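Local coordinates for probable antibiotics synthesis protein (Thermus thermophilus, PDB 1V70), which is of unknown function but has a cupin fold and probably binds a metal ion, at residues D31-L36 / L97-A102; K51-L56 / H85-E90. One frame throughout, in Å; residues are numbered along the deposited sequence. Where two conformers were deposited one is given.

Interaction 1 (D31-L36 / L97-A102); sequences DLYALL and LLVVTA
Val99 reaches across to Tyr33 from the neighbouring strand and sets one methyl squarely over the phenol ring: CG2 sits 3.5 Å from the centroid of the Tyr33 ring, 12° off its normal, a close CH-pi contact. The side chains cross at about a right angle. In Val99 CG1 is anti to the backbone N (chi1 -171°), which turns CG2 over the ring while CG1 runs on toward its far end, 3.9 Å from Tyr33 OH. That hydroxyl is hydrogen-bonded to Gln41 NE2. On the same side of the sheet, the Leu35 and Leu97 side chains meet obliquely, CD1 of Leu35 lying 4.1 Å from CD1 of Leu97. Strands 28-35 and 95-102 are antiparallel neighbours in the larger sheet of the cupin beta-sandwich, and these residues face its interior. Two hydrogen-bonded pairs, Asp31 with Val99 and Tyr33 with Leu97, flank the non-hydrogen-bonded pair Leu32-Leu98. The bond from Val99 N to Asp31 O is 2.8 Å and almost straight at hydrogen (177°). Leu32 and Leu98 point to the other face; there CD2 of Leu32 touches CD1 of Leu98 at 4.1 Å, and Leu98 also packs on Leu98 of the second subunit. A water bridges the two strands, lying 3.0 Å from Asp31 OD2 and 2.7 Å from Thr101 OG1, and makes a weak link to the backbone oxygen of Val99.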
loop_
_atom_site.group_PDB
_atom_site.type_symbol
_atom_site.label_atom_id
_atom_site.label_comp_id
_atom_site.label_asym_id
_atom_site.label_seq_id
_atom_site.Cartn_x
_atom_site.Cartn_y
_atom_site.Cartn_z
ATOM N N ASP A 31 0.858 -2.715 -7.215
ATOM C CA ASP A 31 -0.005 -3.715 -7.836
ATOM C C ASP A 31 -1.011 -4.376 -6.920
ATOM O O ASP A 31 -0.936 -4.276 -5.697
ATOM C CB ASP A 31 0.841 -4.865 -8.402
ATOM C CG ASP A 31 1.958 -4.400 -9.301
ATOM O OD1 ASP A 31 1.694 -3.575 -10.191
ATOM O OD2 ASP A 31 3.101 -4.881 -9.125
ATOM N N LEU A 32 -1.947 -5.078 -7.547
ATOM C CA LEU A 32 -2.920 -5.880 -6.833
ATOM C C LEU A 32 -2.603 -7.308 -7.267
ATOM O O LEU A 32 -2.351 -7.555 -8.450
ATOM C CB LEU A 32 -4.356 -5.564 -7.259
ATOM C CG LEU A 32 -5.007 -4.251 -6.838
ATOM C CD1 LEU A 32 -6.425 -4.207 -7.398
ATOM C CD2 LEU A 32 -5.029 -4.136 -5.319
ATOM N N TYR A 33 -2.565 -8.236 -6.319
ATOM C CA TYR A 33 -2.347 -9.641 -6.655
ATOM C C TYR A 33 -3.665 -10.313 -6.307
ATOM O O TYR A 33 -4.163 -10.164 -5.193
ATOM C CB TYR A 33 -1.245 -10.283 -5.809
ATOM C CG TYR A 33 0.183 -9.969 -6.197
ATOM C CD1 TYR A 33 1.232 -10.693 -5.632
ATOM C CD2 TYR A 33 0.499 -8.938 -7.089
ATOM C CE1 TYR A 33 2.560 -10.404 -5.932
ATOM C CE2 TYR A 33 1.834 -8.638 -7.399
ATOM C CZ TYR A 33 2.856 -9.378 -6.812
ATOM O OH TYR A 33 4.176 -9.092 -7.084
ATOM N N ALA A 34 -4.239 -11.039 -7.260
ATOM C CA ALA A 34 -5.501 -11.733 -7.039
ATOM C C ALA A 34 -5.219 -13.222 -7.147
ATOM O O ALA A 34 -4.842 -13.719 -8.212
ATOM C CB ALA A 34 -6.530 -11.304 -8.081
ATOM N N LEU A 35 -5.398 -13.925 -6.033
ATOM C CA LEU A 35 -5.124 -15.354 -5.972
ATOM C C LEU A 35 -6.341 -16.219 -5.698
ATOM O O LEU A 35 -7.021 -16.057 -4.687
ATOM C CB LEU A 35 -4.086 -15.656 -4.882
ATOM C CG LEU A 35 -2.689 -15.034 -4.936
ATOM C CD1 LEU A 35 -2.736 -13.586 -4.472
ATOM C CD2 LEU A 35 -1.758 -15.833 -4.031
ATOM N N LEU A 36 -6.623 -17.137 -6.615
ATOM C CA LEU A 36 -7.718 -18.071 -6.414
ATOM C C LEU A 36 -7.104 -19.162 -5.536
ATOM O O LEU A 36 -5.878 -19.253 -5.418
ATOM C CB LEU A 36 -8.172 -18.667 -7.751
ATOM C CG LEU A 36 -8.860 -17.716 -8.736
ATOM C CD1 LEU A 36 -9.114 -18.436 -10.055
ATOM C CD2 LEU A 36 -10.166 -17.215 -8.139
ATOM N N LEU A 97 -4.463 -8.974 -2.635
ATOM C CA LEU A 97 -3.392 -8.282 -1.930
ATOM C C LEU A 97 -2.990 -7.004 -2.637
ATOM O O LEU A 97 -3.076 -6.915 -3.861
ATOM C CB LEU A 97 -2.145 -9.169 -1.856
ATOM C CG LEU A 97 -2.324 -10.630 -1.453
ATOM C CD1 LEU A 97 -0.991 -11.350 -1.570
ATOM C CD2 LEU A 97 -2.875 -10.707 -0.040
ATOM N N LEU A 98 -2.565 -6.020 -1.853
ATOM C CA LEU A 98 -2.038 -4.770 -2.378
ATOM C C LEU A 98 -0.542 -5.019 -2.180
ATOM O O LEU A 98 -0.086 -5.258 -1.051
ATOM C CB LEU A 98 -2.514 -3.580 -1.547
ATOM C CG LEU A 98 -1.943 -2.214 -1.942
ATOM C CD1 LEU A 98 -2.222 -1.923 -3.408
ATOM C CD2 LEU A 98 -2.558 -1.142 -1.060
ATOM N N VAL A 99 0.212 -4.990 -3.272
ATOM C CA VAL A 99 1.640 -5.281 -3.229
ATOM C C VAL A 99 2.473 -4.136 -3.775
ATOM O O VAL A 99 2.242 -3.665 -4.892
ATOM C CB VAL A 99 1.949 -6.559 -4.047
ATOM C CG1 VAL A 99 3.392 -6.991 -3.833
ATOM C CG2 VAL A 99 0.987 -7.670 -3.656
ATOM N N VAL A 100 3.447 -3.698 -2.987
ATOM C CA VAL A 100 4.321 -2.606 -3.387
ATOM C C VAL A 100 5.763 -3.088 -3.451
ATOM O O VAL A 100 6.255 -3.726 -2.518
ATOM C CB VAL A 100 4.240 -1.430 -2.389
ATOM C CG1 VAL A 100 5.139 -0.288 -2.854
ATOM C CG2 VAL A 100 2.804 -0.951 -2.257
ATOM N N THR A 101 6.429 -2.784 -4.558
ATOM C CA THR A 101 7.822 -3.170 -4.758
ATOM C C THR A 101 8.595 -1.903 -5.101
ATOM O O THR A 101 8.178 -1.135 -5.968
ATOM C CB THR A 101 7.968 -4.170 -5.920
ATOM O OG1 THR A 101 7.082 -5.277 -5.716
ATOM C CG2 THR A 101 9.400 -4.683 -6.002
ATOM N N ALA A 102 9.716 -1.682 -4.421
ATOM C CA ALA A 102 10.518 -0.484 -4.662
ATOM C C ALA A 102 12.008 -0.714 -4.446
ATOM O O ALA A 102 12.420 -1.293 -3.443
ATOM C CB ALA A 102 10.037 0.651 -3.760
HETATM O O HOH W 1 4.502 -4.758 -6.432
#

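Interaction 2 (K51-L56 / H85-E90); sequences KVYYAL and HGVRNE
Tyr53 brings its phenol up beside His85, OH lying near the plane of the imidazole at its edge, 3.2 Å from His85 CD2. The two residues belong to opposite sheets of the cupin beta-sandwich: strands 50-55 and 85-88 run nearly parallel, 18° apart, with axes 9.7 Å from each other, so side chains reach across the gap without backbone pairing. Tyr53 OH is hydrogen-bonded to Gln41 OE1 and also lies 3.8 Å from Gly86 CA. Further along the ring, Val87, in one of its two conformers, crosses Tyr53 obliquely, CG1 being 4.0 Å from Tyr53 CE1; CB of Val87 stands above one ring face, offset toward the rim. Lys51, likewise in one of two conformers, comes to the imidazole across its edge, roughly at right angles to the His85 side chain. Its chain is extended except for a bend at chi3 (-65°), which brings CE within 3.4 Å of His85 NE2 as the ammonium arrives at the same nitrogen. Both ring nitrogens are engaged: ND1 is hydrogen-bonded to the backbone oxygen of Ala83, which helps fix the ring's rotation, and NE2 accepts from Lys51. The ammonium has a second, weak bond to Gln41 OE1, so Gln41 links the lysine and the tyrosine. The rings of His44 and His46 also meet that of His85, a cluster of histidines consistent with the metal site of cupins; Lys51 stands where cupins commonly carry a metal-binding glutamate. The donor Lys51 NZ lies 3.1 Å from His85 NE2 and only 3° out of the imidazole plane.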
loop_
_atom_site.group_PDB
_atom_site.type_symbol
_atom_site.label_atom_id
_atom_site.label_comp_id
_atom_site.label_asym_id
_atom_site.label_seq_id
_atom_site.Cartn_x
_atom_site.Cartn_y
_atom_site.Cartn_z
ATOM N N LYS A 51 9.821 -5.388 -0.860
ATOM C CA LYS A 51 8.429 -5.623 -1.213
ATOM C C LYS A 51 7.576 -5.742 0.039
ATOM O O LYS A 51 8.022 -6.263 1.059
ATOM C CB LYS A 51 8.295 -6.900 -2.055
ATOM C CG LYS A 51 6.860 -7.222 -2.446
ATOM C CD LYS A 51 6.752 -8.563 -3.149
ATOM C CE LYS A 51 7.468 -8.546 -4.482
ATOM N NZ LYS A 51 7.365 -9.865 -5.160
ATOM N N VAL A 52 6.354 -5.231 -0.034
ATOM C CA VAL A 52 5.424 -5.324 1.082
ATOM C C VAL A 52 4.089 -5.858 0.579
ATOM O O VAL A 52 3.541 -5.358 -0.411
ATOM C CB VAL A 52 5.167 -3.956 1.758
ATOM C CG1 VAL A 52 4.147 -4.116 2.884
ATOM C CG2 VAL A 52 6.466 -3.389 2.307
ATOM N N TYR A 53 3.588 -6.890 1.251
ATOM C CA TYR A 53 2.299 -7.500 0.930
ATOM C C TYR A 53 1.292 -7.020 1.970
ATOM O O TYR A 53 1.582 -7.055 3.167
ATOM C CB TYR A 53 2.357 -9.023 1.053
ATOM C CG TYR A 53 3.276 -9.743 0.100
ATOM C CD1 TYR A 53 2.903 -9.984 -1.224
ATOM C CD2 TYR A 53 4.493 -10.254 0.544
ATOM C CE1 TYR A 53 3.717 -10.725 -2.076
ATOM C CE2 TYR A 53 5.314 -10.993 -0.299
ATOM C CZ TYR A 53 4.919 -11.229 -1.601
ATOM O OH TYR A 53 5.718 -11.996 -2.418
ATOM N N TYR A 54 0.119 -6.583 1.525
ATOM C CA TYR A 54 -0.942 -6.149 2.434
ATOM C C TYR A 54 -2.211 -6.894 2.023
ATOM O O TYR A 54 -2.597 -6.871 0.853
ATOM C CB TYR A 54 -1.175 -4.641 2.337
ATOM C CG TYR A 54 -2.371 -4.169 3.142
ATOM C CD1 TYR A 54 -2.324 -4.117 4.534
ATOM C CD2 TYR A 54 -3.561 -3.806 2.510
ATOM C CE1 TYR A 54 -3.436 -3.717 5.279
ATOM C CE2 TYR A 54 -4.676 -3.405 3.245
ATOM C CZ TYR A 54 -4.605 -3.363 4.627
ATOM O OH TYR A 54 -5.700 -2.958 5.358
ATOM N N ALA A 55 -2.849 -7.569 2.972
ATOM C CA ALA A 55 -4.063 -8.324 2.662
ATOM C C ALA A 55 -5.324 -7.461 2.659
ATOM O O ALA A 55 -5.692 -6.875 3.680
ATOM C CB ALA A 55 -4.220 -9.489 3.648
ATOM N N LEU A 56 -5.976 -7.386 1.500
ATOM C CA LEU A 56 -7.208 -6.617 1.344
ATOM C C LEU A 56 -8.415 -7.513 1.611
ATOM O O LEU A 56 -9.371 -7.106 2.272
ATOM C CB LEU A 56 -7.307 -6.051 -0.076
ATOM C CG LEU A 56 -6.279 -4.993 -0.477
ATOM C CD1 LEU A 56 -6.310 -4.805 -1.988
ATOM C CD2 LEU A 56 -6.574 -3.684 0.245
ATOM N N HIS A 85 11.195 -14.725 -1.035
ATOM C CA HIS A 85 9.834 -14.481 -0.576
ATOM C C HIS A 85 8.785 -14.920 -1.588
ATOM O O HIS A 85 9.040 -14.962 -2.792
ATOM C CB HIS A 85 9.641 -12.990 -0.273
ATOM C CG HIS A 85 9.797 -12.114 -1.475
ATOM N ND1 HIS A 85 11.027 -11.793 -2.008
ATOM C CD2 HIS A 85 8.875 -11.557 -2.296
ATOM C CE1 HIS A 85 10.855 -11.081 -3.108
ATOM N NE2 HIS A 85 9.559 -10.926 -3.305
ATOM N N GLY A 86 7.603 -15.241 -1.081
ATOM C CA GLY A 86 6.513 -15.649 -1.944
ATOM C C GLY A 86 5.220 -15.637 -1.160
ATOM O O GLY A 86 5.220 -15.364 0.042
ATOM N N VAL A 87 4.116 -15.918 -1.836
ATOM C CA VAL A 87 2.816 -15.953 -1.181
ATOM C C VAL A 87 1.967 -17.034 -1.832
ATOM O O VAL A 87 2.008 -17.215 -3.050
ATOM C CB VAL A 87 2.094 -14.572 -1.256
ATOM C CG1 VAL A 87 1.803 -14.197 -2.701
ATOM C CG2 VAL A 87 0.822 -14.610 -0.446
ATOM N N ARG A 88 1.216 -17.765 -1.016
ATOM C CA ARG A 88 0.395 -18.886 -1.468
ATOM C C ARG A 88 -1.016 -18.783 -0.901
ATOM O O ARG A 88 -1.219 -18.483 0.269
ATOM C CB ARG A 88 1.016 -20.204 -0.996
ATOM C CG ARG A 88 2.508 -20.325 -1.282
ATOM C CD ARG A 88 3.039 -21.732 -0.987
ATOM N NE ARG A 88 2.459 -22.270 0.248
ATOM C CZ ARG A 88 3.201 -22.202 1.376
ATOM N NH1 ARG A 88 4.383 -21.610 1.358
ATOM N NH2 ARG A 88 2.735 -22.759 2.503
ATOM N N ASN A 89 -2.032 -19.068 -1.706
ATOM C CA ASN A 89 -3.386 -19.083 -1.187
ATOM C C ASN A 89 -3.710 -20.540 -0.880
ATOM O O ASN A 89 -4.002 -21.323 -1.786
ATOM C CB ASN A 89 -4.388 -18.538 -2.208
ATOM C CG ASN A 89 -5.789 -18.454 -1.644
ATOM O OD1 ASN A 89 -6.076 -19.033 -0.595
ATOM N ND2 ASN A 89 -6.674 -17.742 -2.336
ATOM N N GLU A 90 -3.629 -20.903 0.396
ATOM C CA GLU A 90 -3.913 -22.273 0.816
ATOM C C GLU A 90 -5.316 -22.387 1.409
ATOM O O GLU A 90 -5.669 -23.395 2.007
ATOM C CB GLU A 90 -2.887 -22.714 1.875
ATOM C CG GLU A 90 -1.443 -22.820 1.345
ATOM C CD GLU A 90 -1.323 -23.865 0.252
ATOM O OE1 GLU A 90 -2.224 -24.682 0.103
ATOM O OE2 GLU A 90 -0.310 -23.859 -0.438
#

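The centres of the two interactions lie 7 Å apart, and strands 95-102 and 50-55 connect them as antiparallel neighbours in the larger sheet. Interaction 1 lies within that sheet, whereas interaction 2 spans from it to the smaller one. Backbone bonds join them directly, Leu98 N to Tyr54 O at 2.8 Å and Val52 N to Val100 O at 2.9 Å. Along the chain 51-56 and 85-90 both fall between 31-36 and 97-102, so interaction 2 is nested inside the loop that interaction 1 closes. Both contribute to the sandwich interior, where Lys51 and Tyr53 pack against Val99, while the outer face of the larger sheet meets the second subunit.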